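Long-range contact in methylocystis parvus OBBP MbnE (Methylocystis parvus OBBP, PDB 5ICQ), which probably binds the copper-chelating peptide methanobactin in the periplasm, as a solute-binding protein of the family 5 type: residues R330-F342 with R436-I448. Sequence-based numbering, arbitrary orientation.
Sequences RALFKDARLREAF and RLMKDGEPFSFEI. With SO4 (sulfate ion), chain C.
A chi1 of -160° swings the Phe-444 ring away from its own backbone N, and a chi1 of -83° sets Phe-342 CG opposite its carbonyl carbon; the two rings approach from opposite directions and meet edge-to-face. The Phe-342 edge is turned to the Phe-444 face, planes at 70°, and Phe-342 CE2 lies 3.5 Å from Phe-444 CE1. A second T-shaped pair sits beside it: Phe-333 directs CZ over the centre of the Phe-446 ring, 3.8 Å from Phe-446 CG. Flat, apolar phenylalanines suit these places because each can offer a face to one neighbour and an edge to another. Branched leucines cover ring faces and reach across: Leu-332 CG lies over the Phe-333 face and its CD1 packs on Phe-446 CB at 3.6 Å; Leu-338 CD2 lies over the Phe-342 face while CD1 reaches Phe-444 CE2, also at 3.6 Å. Were Phe-444 cut back to an alanine, the Phe-342 edge would probably lose its aromatic face and a gap open beside Leu-332 and Leu-338. Leu-466 of helix 453-467 also touches Phe-342 and Phe-446, so the cluster joins helix 336-343 to the beta-hairpin 437-450 and its neighbouring helix. Toward the hairpin's type I' turn, Lys-439 runs extended to CE, then bends, bringing NZ to Asp-440 OD2 in a 3.0 Å salt bridge. Cohesion thus rests mainly on buried aromatic and aliphatic packing, with this paired ammonium adding a weak and water-mediated link to Ala-331 O at the polar margin.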
loop_
_atom_site.group_PDB
_atom_site.type_symbol
_atom_site.label_atom_id
_atom_site.label_comp_id
_atom_site.label_asym_id
_atom_site.label_seq_id
_atom_site.Cartn_x
_atom_site.Cartn_y
_atom_site.Cartn_z
ATOM N N ARG A 330 -5.719 27.372 -0.585
ATOM C CA ARG A 330 -6.738 28.377 -0.856
ATOM C C ARG A 330 -7.217 29.007 0.447
ATOM O O ARG A 330 -7.390 28.319 1.454
ATOM C CB ARG A 330 -7.899 27.756 -1.642
ATOM C CG ARG A 330 -7.458 27.281 -3.038
ATOM C CD ARG A 330 -8.604 26.742 -3.892
ATOM N NE ARG A 330 -8.180 26.574 -5.284
ATOM C CZ ARG A 330 -8.962 26.143 -6.273
ATOM N NH1 ARG A 330 -10.233 25.822 -6.044
ATOM N NH2 ARG A 330 -8.473 26.037 -7.503
ATOM N N ALA A 331 -7.432 30.331 0.412
ATOM C CA ALA A 331 -7.647 31.096 1.638
ATOM C C ALA A 331 -8.792 30.546 2.479
ATOM O O ALA A 331 -8.729 30.577 3.713
ATOM C CB ALA A 331 -7.902 32.566 1.287
ATOM N N LEU A 332 -9.832 30.007 1.845
ATOM C CA LEU A 332 -10.983 29.544 2.613
ATOM C C LEU A 332 -10.656 28.377 3.539
ATOM O O LEU A 332 -11.389 28.165 4.512
ATOM C CB LEU A 332 -12.127 29.147 1.679
ATOM C CG LEU A 332 -12.102 27.747 1.074
ATOM C CD1 LEU A 332 -13.400 27.515 0.294
ATOM C CD2 LEU A 332 -10.907 27.556 0.149
ATOM N N PHE A 333 -9.583 27.620 3.273
ATOM C CA PHE A 333 -9.231 26.457 4.091
ATOM C C PHE A 333 -7.865 26.608 4.767
ATOM O O PHE A 333 -7.227 25.608 5.110
ATOM C CB PHE A 333 -9.270 25.174 3.254
ATOM C CG PHE A 333 -10.668 24.711 2.902
ATOM C CD1 PHE A 333 -11.720 24.873 3.800
ATOM C CD2 PHE A 333 -10.933 24.120 1.667
ATOM C CE1 PHE A 333 -13.007 24.445 3.486
ATOM C CE2 PHE A 333 -12.225 23.685 1.342
ATOM C CZ PHE A 333 -13.262 23.845 2.256
ATOM N N LYS A 334 -7.403 27.836 4.982
ATOM C CA LYS A 334 -6.079 28.012 5.569
ATOM C C LYS A 334 -6.051 27.811 7.079
ATOM O O LYS A 334 -4.975 27.568 7.634
ATOM C CB LYS A 334 -5.537 29.400 5.218
ATOM C CG LYS A 334 -5.000 29.442 3.789
ATOM C CD LYS A 334 -4.230 30.710 3.497
ATOM C CE LYS A 334 -3.697 30.683 2.074
ATOM N NZ LYS A 334 -2.861 31.878 1.774
ATOM N N ASP A 335 -7.189 27.892 7.760
ATOM C CA ASP A 335 -7.218 27.856 9.224
ATOM C C ASP A 335 -7.530 26.436 9.706
ATOM O O ASP A 335 -8.601 25.899 9.408
ATOM C CB ASP A 335 -8.241 28.864 9.749
ATOM C CG ASP A 335 -8.128 29.106 11.264
ATOM O OD1 ASP A 335 -7.804 28.175 12.018
ATOM O OD2 ASP A 335 -8.373 30.248 11.699
ATOM N N ALA A 336 -6.605 25.837 10.471
ATOM C CA ALA A 336 -6.816 24.463 10.941
ATOM C C ALA A 336 -8.051 24.346 11.825
ATOM O O ALA A 336 -8.636 23.258 11.935
ATOM C CB ALA A 336 -5.589 23.949 11.704
ATOM N N ARG A 337 -8.436 25.436 12.496
ATOM C CA ARG A 337 -9.618 25.404 13.354
ATOM C C ARG A 337 -10.885 25.267 12.525
ATOM O O ARG A 337 -11.821 24.558 12.922
ATOM C CB ARG A 337 -9.693 26.674 14.213
ATOM C CG ARG A 337 -8.595 26.798 15.267
ATOM C CD ARG A 337 -8.578 28.194 15.884
ATOM N NE ARG A 337 -8.263 29.225 14.894
ATOM C CZ ARG A 337 -8.026 30.499 15.195
ATOM N NH1 ARG A 337 -8.061 30.899 16.464
ATOM N NH2 ARG A 337 -7.762 31.373 14.234
ATOM N N LEU A 338 -10.939 25.958 11.382
ATOM C CA LEU A 338 -12.082 25.782 10.481
ATOM C C LEU A 338 -12.100 24.385 9.873
ATOM O O LEU A 338 -13.171 23.790 9.707
ATOM C CB LEU A 338 -12.065 26.853 9.381
ATOM C CG LEU A 338 -13.200 26.803 8.339
ATOM C CD1 LEU A 338 -13.590 28.212 7.890
ATOM C CD2 LEU A 338 -12.819 25.976 7.112
ATOM N N ARG A 339 -10.931 23.854 9.493
ATOM C CA ARG A 339 -10.905 22.497 8.960
ATOM C C ARG A 339 -11.393 21.501 10.001
ATOM O O ARG A 339 -12.161 20.586 9.675
ATOM C CB ARG A 339 -9.499 22.125 8.473
ATOM C CG ARG A 339 -8.981 23.101 7.408
ATOM C CD ARG A 339 -7.727 22.604 6.681
ATOM N NE ARG A 339 -6.567 22.454 7.574
ATOM C CZ ARG A 339 -5.579 23.333 7.690
ATOM N NH1 ARG A 339 -5.629 24.492 7.015
ATOM N NH2 ARG A 339 -4.553 23.077 8.492
ATOM N N GLU A 340 -10.948 21.652 11.254
ATOM C CA GLU A 340 -11.435 20.770 12.317
ATOM C C GLU A 340 -12.947 20.879 12.472
ATOM O O GLU A 340 -13.649 19.864 12.587
ATOM C CB GLU A 340 -10.743 21.079 13.650
ATOM C CG GLU A 340 -11.350 20.256 14.800
ATOM C CD GLU A 340 -10.571 20.326 16.107
ATOM O OE1 GLU A 340 -9.675 21.180 16.246
ATOM O OE2 GLU A 340 -10.861 19.501 17.002
ATOM N N ALA A 341 -13.470 22.112 12.482
ATOM C CA ALA A 341 -14.911 22.304 12.635
ATOM C C ALA A 341 -15.696 21.661 11.496
ATOM O O ALA A 341 -16.731 21.020 11.728
ATOM C CB ALA A 341 -15.232 23.799 12.707
ATOM N N PHE A 342 -15.239 21.837 10.252
ATOM C CA PHE A 342 -15.946 21.220 9.136
ATOM C C PHE A 342 -15.921 19.705 9.256
ATOM O O PHE A 342 -16.904 19.028 8.925
ATOM C CB PHE A 342 -15.335 21.647 7.800
ATOM C CG PHE A 342 -15.824 22.970 7.290
ATOM C CD1 PHE A 342 -16.249 23.964 8.160
ATOM C CD2 PHE A 342 -15.863 23.219 5.917
ATOM C CE1 PHE A 342 -16.691 25.194 7.670
ATOM C CE2 PHE A 342 -16.301 24.439 5.423
ATOM C CZ PHE A 342 -16.715 25.432 6.302
ATOM N N ARG A 436 -26.509 31.926 6.775
ATOM C CA ARG A 436 -25.241 31.662 6.104
ATOM C C ARG A 436 -24.062 31.881 7.038
ATOM O O ARG A 436 -24.005 32.879 7.764
ATOM C CB ARG A 436 -25.067 32.560 4.873
ATOM C CG ARG A 436 -26.076 32.317 3.767
ATOM C CD ARG A 436 -26.081 33.476 2.781
ATOM N NE ARG A 436 -27.435 33.956 2.516
ATOM C CZ ARG A 436 -28.136 34.722 3.348
ATOM N NH1 ARG A 436 -27.617 35.097 4.513
ATOM N NH2 ARG A 436 -29.363 35.110 3.022
ATOM N N LEU A 437 -23.112 30.953 6.991
ATOM C CA LEU A 437 -21.818 31.164 7.626
ATOM C C LEU A 437 -21.029 32.211 6.845
ATOM O O LEU A 437 -20.860 32.086 5.630
ATOM C CB LEU A 437 -21.038 29.853 7.675
ATOM C CG LEU A 437 -19.724 29.947 8.443
ATOM C CD1 LEU A 437 -20.029 29.956 9.935
ATOM C CD2 LEU A 437 -18.792 28.790 8.062
ATOM N N MET A 438 -20.528 33.233 7.535
ATOM C CA MET A 438 -19.802 34.319 6.889
ATOM C C MET A 438 -18.317 34.226 7.211
ATOM O O MET A 438 -17.938 33.993 8.364
ATOM C CB MET A 438 -20.339 35.685 7.337
ATOM C CG MET A 438 -21.837 35.864 7.151
ATOM S SD MET A 438 -22.349 35.863 5.421
ATOM C CE MET A 438 -21.744 37.452 4.858
ATOM N N LYS A 439 -17.476 34.402 6.187
ATOM C CA LYS A 439 -16.033 34.538 6.369
ATOM C C LYS A 439 -15.543 35.706 5.526
ATOM O O LYS A 439 -15.826 35.770 4.323
ATOM C CB LYS A 439 -15.279 33.259 5.985
ATOM C CG LYS A 439 -13.772 33.356 6.173
ATOM C CD LYS A 439 -13.061 32.068 5.752
ATOM C CE LYS A 439 -11.556 32.161 6.008
ATOM N NZ LYS A 439 -10.868 33.019 5.006
ATOM N N ASP A 440 -14.819 36.630 6.159
ATOM C CA ASP A 440 -14.327 37.838 5.488
ATOM C C ASP A 440 -15.458 38.592 4.788
ATOM O O ASP A 440 -15.305 39.095 3.674
ATOM C CB ASP A 440 -13.212 37.502 4.499
ATOM C CG ASP A 440 -12.036 36.812 5.156
ATOM O OD1 ASP A 440 -11.707 37.155 6.312
ATOM O OD2 ASP A 440 -11.436 35.925 4.511
ATOM N N GLY A 441 -16.620 38.643 5.431
ATOM C CA GLY A 441 -17.739 39.398 4.901
ATOM C C GLY A 441 -18.523 38.756 3.773
ATOM O O GLY A 441 -19.430 39.401 3.241
ATOM N N GLU A 442 -18.219 37.513 3.396
ATOM C CA GLU A 442 -18.888 36.807 2.311
ATOM C C GLU A 442 -19.419 35.463 2.794
ATOM O O GLU A 442 -18.830 34.847 3.684
ATOM C CB GLU A 442 -17.927 36.570 1.134
ATOM C CG GLU A 442 -17.401 37.837 0.478
ATOM C CD GLU A 442 -18.442 38.525 -0.378
ATOM O OE1 GLU A 442 -18.600 39.758 -0.252
ATOM O OE2 GLU A 442 -19.105 37.832 -1.180
ATOM N N PRO A 443 -20.517 34.976 2.211
ATOM C CA PRO A 443 -21.034 33.659 2.606
ATOM C C PRO A 443 -20.045 32.561 2.243
ATOM O O PRO A 443 -19.375 32.623 1.209
ATOM C CB PRO A 443 -22.336 33.526 1.805
ATOM C CG PRO A 443 -22.622 34.898 1.253
ATOM C CD PRO A 443 -21.301 35.571 1.116
ATOM N N PHE A 444 -19.938 31.559 3.110
ATOM C CA PHE A 444 -18.952 30.505 2.887
ATOM C C PHE A 444 -19.519 29.492 1.898
ATOM O O PHE A 444 -20.610 28.942 2.121
ATOM C CB PHE A 444 -18.564 29.815 4.199
ATOM C CG PHE A 444 -17.245 29.084 4.121
ATOM C CD1 PHE A 444 -17.130 27.901 3.401
ATOM C CD2 PHE A 444 -16.109 29.608 4.727
ATOM C CE1 PHE A 444 -15.920 27.233 3.306
ATOM C CE2 PHE A 444 -14.886 28.947 4.635
ATOM C CZ PHE A 444 -14.796 27.757 3.922
ATOM N N SER A 445 -18.797 29.252 0.803
ATOM C CA SER A 445 -19.216 28.214 -0.127
ATOM C C SER A 445 -17.997 27.617 -0.817
ATOM O O SER A 445 -16.975 28.282 -0.999
ATOM C CB SER A 445 -20.225 28.742 -1.158
ATOM O OG SER A 445 -19.597 29.497 -2.155
ATOM N N PHE A 446 -18.111 26.342 -1.183
ATOM C CA PHE A 446 -16.994 25.655 -1.820
ATOM C C PHE A 446 -17.524 24.470 -2.607
ATOM O O PHE A 446 -18.698 24.108 -2.519
ATOM C CB PHE A 446 -15.930 25.222 -0.797
ATOM C CG PHE A 446 -16.322 24.049 0.096
ATOM C CD1 PHE A 446 -17.054 24.253 1.256
ATOM C CD2 PHE A 446 -15.899 22.755 -0.202
ATOM C CE1 PHE A 446 -17.381 23.190 2.093
ATOM C CE2 PHE A 446 -16.231 21.674 0.627
ATOM C CZ PHE A 446 -16.969 21.893 1.781
ATOM N N GLU A 447 -16.633 23.862 -3.379
ATOM C CA GLU A 447 -16.995 22.762 -4.257
ATOM C C GLU A 447 -16.209 21.518 -3.870
ATOM O O GLU A 447 -15.000 21.599 -3.627
ATOM C CB GLU A 447 -16.700 23.135 -5.708
ATOM C CG GLU A 447 -16.829 21.981 -6.684
ATOM C CD GLU A 447 -16.183 22.315 -8.021
ATOM O OE1 GLU A 447 -16.888 22.769 -8.936
ATOM O OE2 GLU A 447 -14.957 22.146 -8.136
ATOM N N ILE A 448 -16.885 20.367 -3.821
ATOM C CA ILE A 448 -16.218 19.068 -3.702
ATOM C C ILE A 448 -16.175 18.440 -5.083
ATOM O O ILE A 448 -17.224 18.124 -5.658
ATOM C CB ILE A 448 -16.942 18.127 -2.723
ATOM C CG1 ILE A 448 -17.062 18.758 -1.332
ATOM C CG2 ILE A 448 -16.202 16.761 -2.652
ATOM C CD1 ILE A 448 -17.885 17.902 -0.348
HETATM S S SO4 C . -7.276 31.972 -3.055
HETATM O O1 SO4 C . -6.584 31.350 -4.184
HETATM O O2 SO4 C . -7.432 33.406 -3.298
HETATM O O3 SO4 C . -8.597 31.362 -2.915
HETATM O O4 SO4 C . -6.497 31.779 -1.834
HETATM O O HOH W 1 -7.802 32.693 5.087
#